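Local coordinates for ATP/GTP-binding site-containing protein A (Brucella abortus, PDB 6NTR) that helps to maintain the integrity of the cell envelope from the periplasm and is a determinant of virulence, at residues G122-T127 and Y144-F149; V159-V164 and I192-D197. All coordinates share one frame; numbering follows the deposited sequence.

Contact 1 of 2, residues G122-T127 and Y144-F149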
ATOM      1  N   GLY A 122      15.041  13.059  -4.417  1.00 63.70           N
ATOM      2  CA  GLY A 122      13.922  13.727  -3.790  1.00 62.50           C
ATOM      3  C   GLY A 122      12.625  13.149  -4.285  1.00 74.74           C
ATOM      4  O   GLY A 122      12.482  12.878  -5.467  1.00 78.84           O
ATOM      5  N   THR A 123      11.671  12.959  -3.383  1.00 66.19           N
ATOM      6  CA  THR A 123      10.396  12.356  -3.744  1.00 62.81           C
ATOM      7  C   THR A 123       9.246  12.792  -2.870  1.00 59.21           C
ATOM      8  O   THR A 123       9.250  13.878  -2.338  1.00 65.02           O
ATOM      9  CB  THR A 123      10.492  10.820  -3.802  1.00 66.27           C
ATOM     10  OG1 THR A 123       9.286  10.282  -4.336  1.00 71.43           O
ATOM     11  CG2 THR A 123      10.702  10.259  -2.448  1.00 68.28           C
ATOM     12  N   GLN A 124       8.238  11.942  -2.773  1.00 54.79           N
ATOM     13  CA  GLN A 124       7.061  12.186  -1.956  1.00 54.41           C
ATOM     14  C   GLN A 124       6.771  10.946  -1.106  1.00 55.01           C
ATOM     15  O   GLN A 124       7.387   9.915  -1.283  1.00 56.00           O
ATOM     16  CB  GLN A 124       5.860  12.645  -2.769  1.00 57.36           C
ATOM     17  CG  GLN A 124       5.366  11.662  -3.798  1.00 59.07           C
ATOM     18  CD  GLN A 124       3.998  12.013  -4.315  1.00 59.41           C
ATOM     19  OE1 GLN A 124       3.350  12.915  -3.817  1.00 59.43           O
ATOM     20  NE2 GLN A 124       3.553  11.291  -5.314  1.00 60.62           N
ATOM     21  N   PHE A 125       5.877  11.081  -0.151  1.00 52.87           N
ATOM     22  CA  PHE A 125       5.558   9.981   0.722  1.00 48.25           C
ATOM     23  C   PHE A 125       4.145   9.526   0.487  1.00 56.46           C
ATOM     24  O   PHE A 125       3.387  10.185  -0.168  1.00 47.23           O
ATOM     25  CB  PHE A 125       5.878  10.301   2.188  1.00 55.42           C
ATOM     26  CG  PHE A 125       7.314  10.645   2.435  1.00 57.25           C
ATOM     27  CD1 PHE A 125       8.300   9.785   2.104  1.00 57.25           C
ATOM     28  CD2 PHE A 125       7.657  11.844   2.961  1.00 58.29           C
ATOM     29  CE1 PHE A 125       9.614  10.097   2.308  1.00 58.15           C
ATOM     30  CE2 PHE A 125       8.964  12.167   3.172  1.00 53.66           C
ATOM     31  CZ  PHE A 125       9.948  11.294   2.843  1.00 53.64           C
ATOM     32  N   PRO A 126       3.760   8.418   1.116  1.00 61.44           N
ATOM     33  CA  PRO A 126       2.474   7.798   0.816  1.00 65.59           C
ATOM     34  C   PRO A 126       1.242   8.645   0.978  1.00 63.07           C
ATOM     35  O   PRO A 126       0.380   8.529   0.124  1.00 63.69           O
ATOM     36  CB  PRO A 126       2.423   6.642   1.807  1.00 69.98           C
ATOM     37  CG  PRO A 126       3.841   6.260   1.978  1.00 66.98           C
ATOM     38  CD  PRO A 126       4.613   7.540   1.929  1.00 64.84           C
ATOM     39  N   THR A 127       1.104   9.436   2.020  1.00 59.55           N
ATOM     40  CA  THR A 127      -0.093  10.239   2.071  1.00 58.90           C
ATOM     41  C   THR A 127      -0.147  11.292   0.968  1.00 60.42           C
ATOM     42  O   THR A 127      -1.196  11.518   0.407  1.00 61.35           O
ATOM     43  CB  THR A 127      -0.372  10.825   3.445  1.00 64.16           C
ATOM     44  OG1 THR A 127      -0.661   9.751   4.337  1.00 77.60           O
ATOM     45  CG2 THR A 127      -1.576  11.717   3.379  1.00 58.51           C
ATOM     46  N   TYR A 144      -0.307   8.909 -15.559  1.00 49.27           N
ATOM     47  CA  TYR A 144       0.838   9.711 -15.129  1.00 48.79           C
ATOM     48  C   TYR A 144       1.970   8.908 -14.501  1.00 41.44           C
ATOM     49  O   TYR A 144       1.783   7.792 -14.096  1.00 40.96           O
ATOM     50  CB  TYR A 144       0.432  10.917 -14.276  1.00 49.98           C
ATOM     51  CG  TYR A 144      -0.099  10.617 -12.898  1.00 50.51           C
ATOM     52  CD1 TYR A 144       0.746  10.553 -11.806  1.00 46.05           C
ATOM     53  CD2 TYR A 144      -1.444  10.435 -12.687  1.00 50.20           C
ATOM     54  CE1 TYR A 144       0.257  10.285 -10.554  1.00 44.26           C
ATOM     55  CE2 TYR A 144      -1.936  10.168 -11.438  1.00 47.72           C
ATOM     56  CZ  TYR A 144      -1.075  10.099 -10.381  1.00 46.74           C
ATOM     57  OH  TYR A 144      -1.569   9.839  -9.152  1.00 51.95           O
ATOM     58  N   GLN A 145       3.146   9.501 -14.443  1.00 46.15           N
ATOM     59  CA  GLN A 145       4.317   8.867 -13.878  1.00 48.10           C
ATOM     60  C   GLN A 145       4.842   9.729 -12.741  1.00 50.18           C
ATOM     61  O   GLN A 145       4.803  10.945 -12.817  1.00 51.32           O
ATOM     62  CB  GLN A 145       5.394   8.685 -14.937  1.00 56.52           C
ATOM     63  CG  GLN A 145       5.051   7.683 -16.018  1.00 59.20           C
ATOM     64  CD  GLN A 145       6.258   7.236 -16.805  1.00 58.13           C
ATOM     65  OE1 GLN A 145       7.196   7.988 -16.995  1.00 54.03           O
ATOM     66  NE2 GLN A 145       6.239   6.004 -17.249  1.00 62.28           N
ATOM     67  N   THR A 146       5.315   9.073 -11.702  1.00 52.77           N
ATOM     68  CA  THR A 146       5.830   9.736 -10.527  1.00 52.48           C
ATOM     69  C   THR A 146       6.698   8.770  -9.755  1.00 48.32           C
ATOM     70  O   THR A 146       6.943   7.665 -10.196  1.00 44.03           O
ATOM     71  CB  THR A 146       4.715  10.322  -9.654  1.00 57.30           C
ATOM     72  OG1 THR A 146       5.296  11.121  -8.633  1.00 61.61           O
ATOM     73  CG2 THR A 146       3.897   9.239  -9.030  1.00 57.90           C
ATOM     74  N   THR A 147       7.187   9.213  -8.614  1.00 52.19           N
ATOM     75  CA  THR A 147       8.033   8.395  -7.758  1.00 47.47           C
ATOM     76  C   THR A 147       7.438   8.368  -6.382  1.00 48.81           C
ATOM     77  O   THR A 147       6.540   9.128  -6.083  1.00 50.28           O
ATOM     78  CB  THR A 147       9.421   8.991  -7.599  1.00 51.27           C
ATOM     79  OG1 THR A 147       9.295  10.308  -7.074  1.00 53.17           O
ATOM     80  CG2 THR A 147      10.114   9.044  -8.915  1.00 54.23           C
ATOM     81  N   LEU A 148       7.915   7.451  -5.555  1.00 53.90           N
ATOM     82  CA  LEU A 148       7.445   7.355  -4.184  1.00 50.45           C
ATOM     83  C   LEU A 148       8.454   6.676  -3.285  1.00 48.62           C
ATOM     84  O   LEU A 148       9.243   5.877  -3.744  1.00 48.93           O
ATOM     85  CB  LEU A 148       6.157   6.551  -4.157  1.00 48.37           C
ATOM     86  CG  LEU A 148       5.592   6.161  -2.806  1.00 50.66           C
ATOM     87  CD1 LEU A 148       4.911   7.357  -2.195  1.00 52.49           C
ATOM     88  CD2 LEU A 148       4.592   5.044  -2.977  1.00 50.91           C
ATOM     89  N   PHE A 149       8.406   6.986  -1.997  1.00 52.30           N
ATOM     90  CA  PHE A 149       9.232   6.322  -0.999  1.00 53.79           C
ATOM     91  C   PHE A 149       8.191   5.823  -0.029  1.00 54.43           C
ATOM     92  O   PHE A 149       7.477   6.614   0.549  1.00 54.02           O
ATOM     93  CB  PHE A 149      10.176   7.274  -0.280  1.00 58.81           C
ATOM     94  CG  PHE A 149      10.999   6.600   0.771  1.00 63.34           C
ATOM     95  CD1 PHE A 149      11.994   5.724   0.419  1.00 64.67           C
ATOM     96  CD2 PHE A 149      10.749   6.809   2.102  1.00 65.06           C
ATOM     97  CE1 PHE A 149      12.741   5.080   1.374  1.00 65.78           C
ATOM     98  CE2 PHE A 149      11.492   6.167   3.070  1.00 64.82           C
ATOM     99  CZ  PHE A 149      12.488   5.302   2.705  1.00 66.89           C
TER

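Contact 2 of 2, residues V159-V164 and I192-D197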
ATOM      1  N   VAL A 159      10.789   4.526  -5.671  1.00 51.26           N
ATOM      2  CA  VAL A 159      10.123   3.692  -6.653  1.00 50.96           C
ATOM      3  C   VAL A 159       9.362   4.582  -7.610  1.00 52.26           C
ATOM      4  O   VAL A 159       8.680   5.520  -7.187  1.00 53.19           O
ATOM      5  CB  VAL A 159       9.173   2.678  -6.001  1.00 53.69           C
ATOM      6  CG1 VAL A 159       9.965   1.623  -5.298  1.00 62.35           C
ATOM      7  CG2 VAL A 159       8.193   3.367  -5.071  1.00 50.26           C
ATOM      8  N   ALA A 160       9.470   4.273  -8.895  1.00 52.46           N
ATOM      9  CA  ALA A 160       8.674   4.922  -9.918  1.00 55.36           C
ATOM     10  C   ALA A 160       7.313   4.242  -9.984  1.00 55.86           C
ATOM     11  O   ALA A 160       7.241   3.012 -10.064  1.00 59.51           O
ATOM     12  CB  ALA A 160       9.384   4.831 -11.266  1.00 63.59           C
ATOM     13  N   THR A 161       6.253   5.032  -9.926  1.00 52.92           N
ATOM     14  CA  THR A 161       4.907   4.506  -9.995  1.00 50.68           C
ATOM     15  C   THR A 161       4.111   5.140 -11.141  1.00 50.01           C
ATOM     16  O   THR A 161       4.062   6.345 -11.266  1.00 49.97           O
ATOM     17  CB  THR A 161       4.161   4.687  -8.661  1.00 54.61           C
ATOM     18  OG1 THR A 161       3.736   6.040  -8.515  1.00 60.95           O
ATOM     19  CG2 THR A 161       5.054   4.330  -7.504  1.00 52.96           C
ATOM     20  N   THR A 162       3.481   4.314 -11.962  1.00 48.11           N
ATOM     21  CA  THR A 162       2.678   4.793 -13.075  1.00 43.69           C
ATOM     22  C   THR A 162       1.253   4.585 -12.680  1.00 43.42           C
ATOM     23  O   THR A 162       0.880   3.494 -12.328  1.00 45.63           O
ATOM     24  CB  THR A 162       2.918   3.968 -14.336  1.00 40.09           C
ATOM     25  OG1 THR A 162       4.249   4.165 -14.778  1.00 44.00           O
ATOM     26  CG2 THR A 162       1.988   4.380 -15.427  1.00 43.92           C
ATOM     27  N   VAL A 163       0.451   5.628 -12.750  1.00 38.19           N
ATOM     28  CA  VAL A 163      -0.932   5.528 -12.366  1.00 37.50           C
ATOM     29  C   VAL A 163      -1.860   5.571 -13.565  1.00 37.94           C
ATOM     30  O   VAL A 163      -1.702   6.408 -14.415  1.00 47.44           O
ATOM     31  CB  VAL A 163      -1.307   6.687 -11.436  1.00 37.54           C
ATOM     32  CG1 VAL A 163      -2.739   6.578 -10.989  1.00 40.09           C
ATOM     33  CG2 VAL A 163      -0.376   6.755 -10.244  1.00 37.54           C
ATOM     34  N   VAL A 164      -2.814   4.655 -13.632  1.00 46.34           N
ATOM     35  CA  VAL A 164      -3.799   4.623 -14.689  1.00 49.53           C
ATOM     36  C   VAL A 164      -5.164   4.682 -14.021  1.00 48.08           C
ATOM     37  O   VAL A 164      -5.469   3.857 -13.187  1.00 37.55           O
ATOM     38  CB  VAL A 164      -3.678   3.359 -15.552  1.00 47.78           C
ATOM     39  CG1 VAL A 164      -4.799   3.290 -16.567  1.00 40.04           C
ATOM     40  CG2 VAL A 164      -2.335   3.306 -16.242  1.00 43.49           C
ATOM     41  N   ILE A 192      -1.886   0.911 -10.121  1.00 51.29           N
ATOM     42  CA  ILE A 192      -0.567   1.475  -9.878  1.00 50.60           C
ATOM     43  C   ILE A 192       0.457   0.390 -10.171  1.00 47.72           C
ATOM     44  O   ILE A 192       0.402  -0.691  -9.575  1.00 48.30           O
ATOM     45  CB  ILE A 192      -0.434   2.007  -8.446  1.00 46.51           C
ATOM     46  CG1 ILE A 192      -1.546   3.021  -8.178  1.00 45.30           C
ATOM     47  CG2 ILE A 192       0.909   2.642  -8.253  1.00 43.93           C
ATOM     48  CD1 ILE A 192      -1.378   3.814  -6.914  1.00 44.29           C
ATOM     49  N   ALA A 193       1.358   0.660 -11.115  1.00 48.96           N
ATOM     50  CA  ALA A 193       2.452  -0.244 -11.435  1.00 48.72           C
ATOM     51  C   ALA A 193       3.745   0.343 -10.900  1.00 45.25           C
ATOM     52  O   ALA A 193       4.017   1.529 -11.102  1.00 44.25           O
ATOM     53  CB  ALA A 193       2.565  -0.485 -12.938  1.00 49.14           C
ATOM     54  N   TYR A 194       4.530  -0.491 -10.226  1.00 44.96           N
ATOM     55  CA  TYR A 194       5.705  -0.062  -9.490  1.00 44.37           C
ATOM     56  C   TYR A 194       6.938  -0.522 -10.246  1.00 43.86           C
ATOM     57  O   TYR A 194       7.062  -1.703 -10.579  1.00 48.51           O
ATOM     58  CB  TYR A 194       5.693  -0.638  -8.068  1.00 45.42           C
ATOM     59  CG  TYR A 194       4.689  -0.026  -7.082  1.00 49.94           C
ATOM     60  CD1 TYR A 194       3.329  -0.230  -7.224  1.00 45.35           C
ATOM     61  CD2 TYR A 194       5.118   0.684  -5.966  1.00 61.25           C
ATOM     62  CE1 TYR A 194       2.428   0.295  -6.325  1.00 49.06           C
ATOM     63  CE2 TYR A 194       4.217   1.208  -5.054  1.00 62.87           C
ATOM     64  CZ  TYR A 194       2.872   1.007  -5.243  1.00 57.32           C
ATOM     65  OH  TYR A 194       1.965   1.521  -4.347  1.00 58.47           O
ATOM     66  N   PHE A 195       7.809   0.425 -10.530  1.00 46.19           N
ATOM     67  CA  PHE A 195       9.001   0.161 -11.293  1.00 50.59           C
ATOM     68  C   PHE A 195      10.227   0.663 -10.594  1.00 57.80           C
ATOM     69  O   PHE A 195      10.218   1.698  -9.952  1.00 57.96           O
ATOM     70  CB  PHE A 195       8.937   0.878 -12.663  1.00 48.33           C
ATOM     71  CG  PHE A 195       7.832   0.413 -13.554  1.00 45.87           C
ATOM     72  CD1 PHE A 195       7.968  -0.720 -14.298  1.00 46.80           C
ATOM     73  CD2 PHE A 195       6.669   1.119 -13.646  1.00 43.84           C
ATOM     74  CE1 PHE A 195       6.957  -1.154 -15.108  1.00 46.23           C
ATOM     75  CE2 PHE A 195       5.651   0.692 -14.452  1.00 45.00           C
ATOM     76  CZ  PHE A 195       5.794  -0.450 -15.182  1.00 44.63           C
ATOM     77  N   ASP A 196      11.292  -0.085 -10.756  1.00 63.90           N
ATOM     78  CA  ASP A 196      12.543   0.345 -10.224  1.00 73.48           C
ATOM     79  C   ASP A 196      13.513   0.385 -11.368  1.00 78.87           C
ATOM     80  O   ASP A 196      13.531  -0.475 -12.226  1.00 79.03           O
ATOM     81  CB  ASP A 196      13.067  -0.520  -9.090  1.00 77.70           C
ATOM     82  CG  ASP A 196      14.135   0.179  -8.312  1.00 83.20           C
ATOM     83  OD1 ASP A 196      14.009   1.392  -8.107  1.00 83.32           O
ATOM     84  OD2 ASP A 196      15.110  -0.463  -7.928  1.00 87.75           O
ATOM     85  N   ASP A 197      14.317   1.420 -11.349  1.00 84.14           N
ATOM     86  CA  ASP A 197      15.312   1.672 -12.361  1.00 87.16           C
ATOM     87  C   ASP A 197      16.380   0.605 -12.467  1.00 90.73           C
ATOM     88  O   ASP A 197      16.834   0.295 -13.553  1.00 90.08           O
ATOM     89  CB  ASP A 197      16.007   3.014 -12.100  1.00 85.77           C
ATOM     90  CG  ASP A 197      15.483   3.720 -10.880  1.00 83.34           C
ATOM     91  OD1 ASP A 197      14.259   3.749 -10.705  1.00 79.26           O
ATOM     92  OD2 ASP A 197      16.285   4.233 -10.101  1.00 84.54           O
TER

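Contact 1 of 2, residues G122-T127 and Y144-F149
Thr123 and Thr147 join hydroxyl to hydroxyl where the loop leading into helix 126-138 crosses the C-terminal end of strand 143-148 in a beta-barrel-like fold. Their OG1 atoms lie 2.7 Å apart, and either could be the donor. With chi1 at -172°, Thr123 swings OG1 opposite its amide nitrogen, toward Thr147, and brings CG2 to Phe149 CB at 3.7 Å. One backbone bond completes the polar part: Phe149 N donates to Gln124 O over 3.2 Å. The touching parts of the two segments run 80° apart, and this single backbone hydrogen bond joins them.

The apolar part lies further along the loop. The rings of Phe125 and Phe149 meet rim to rim, side by side with their planes 71° apart; Phe125 CE1 reaches Phe149 CD2 at 3.5 Å, and neither ring covers a face of the other. Leu148 bends back so that CD1 rests on the backbone of the loop, 3.5 Å from Phe125 C and close to Pro126 N.

Further out, Phe125 occupies the N-cap position of the helix and stacks on Phe79, while both phenylalanines touch Ala99 of strand 90-102. The Gln124 side chain reaches across toward Thr146, but NE2 makes its hydrogen bond with Glu132 OE1, one turn and more into the helix. At the helix start, Pro126 CD sits 3.3 Å from Phe149 O.

Contact 2 of 2, residues V159-V164 and I192-D197
Ala160 O receives the backbone N of Phe195 at 2.7 Å, the shortest bond between these strands, with an N-H...O angle of 165°; the CA of Tyr194 adds a CA-H...O contact to the same oxygen. The return bond, from Ala160 N to Phe195 O, is more bent. Two residues further on, Thr162 and Ala193 form the next hydrogen-bonded pair, with Thr162 N giving to Ala193 O at 3.0 Å and Ala193 N giving to Thr162 O.

The non-hydrogen-bonded pairs put Thr161, Val163, Ile192 and Tyr194 on one face. There Thr161 lays CG2 over one face of the Tyr194 ring as a CH-pi contact, 4.3 Å from the ring centroid, off centre toward the rim. With chi1 at 77°, the methyl stands beside the backbone N, and OG1 is turned away to a hydrogen bond with His129 NE2. Thr161 CB also packs on Ile192 CG2 at 3.9 Å. Leu133 of helix 126-138 touches Val163 and Ile192, while Tyr194 OH binds a glycerol, probably from the crystallisation liquor.

On the other face, with Ala160, Ala193 and Phe195, Thr162 OG1 approaches Phe195 CE2 obliquely at 3.8 Å, and the CB atoms of Ala160 and Phe195 are neighbours. Alternating hydrogen-bonded and non-hydrogen-bonded pairs mark an antiparallel strand pair; the 154° between strand directions reflects its twist, in a beta-barrel-like fold.

In the fold
The two contacts follow one another along the chain, contact 1 closing before contact 2 opens, and their centres lie about 9 Å apart on the same side of the chain's centre. Strands 143-148, 159-165 and 187-195 are consecutive antiparallel neighbours, so the strand of contact 1 borders the pair of contact 2; probable hydrogen bonds from Leu148 N to Val159 O and from Thr161 N to Thr146 O join them. Helix 126-138, which begins in contact 1, packs its His129 and Leu133 side chains against residues of both contacts. It thus covers the face bearing Tyr144, Thr146, Leu148, Thr161, Val163 and Ile192, packing one helix against three successive strands of the barrel-like wall.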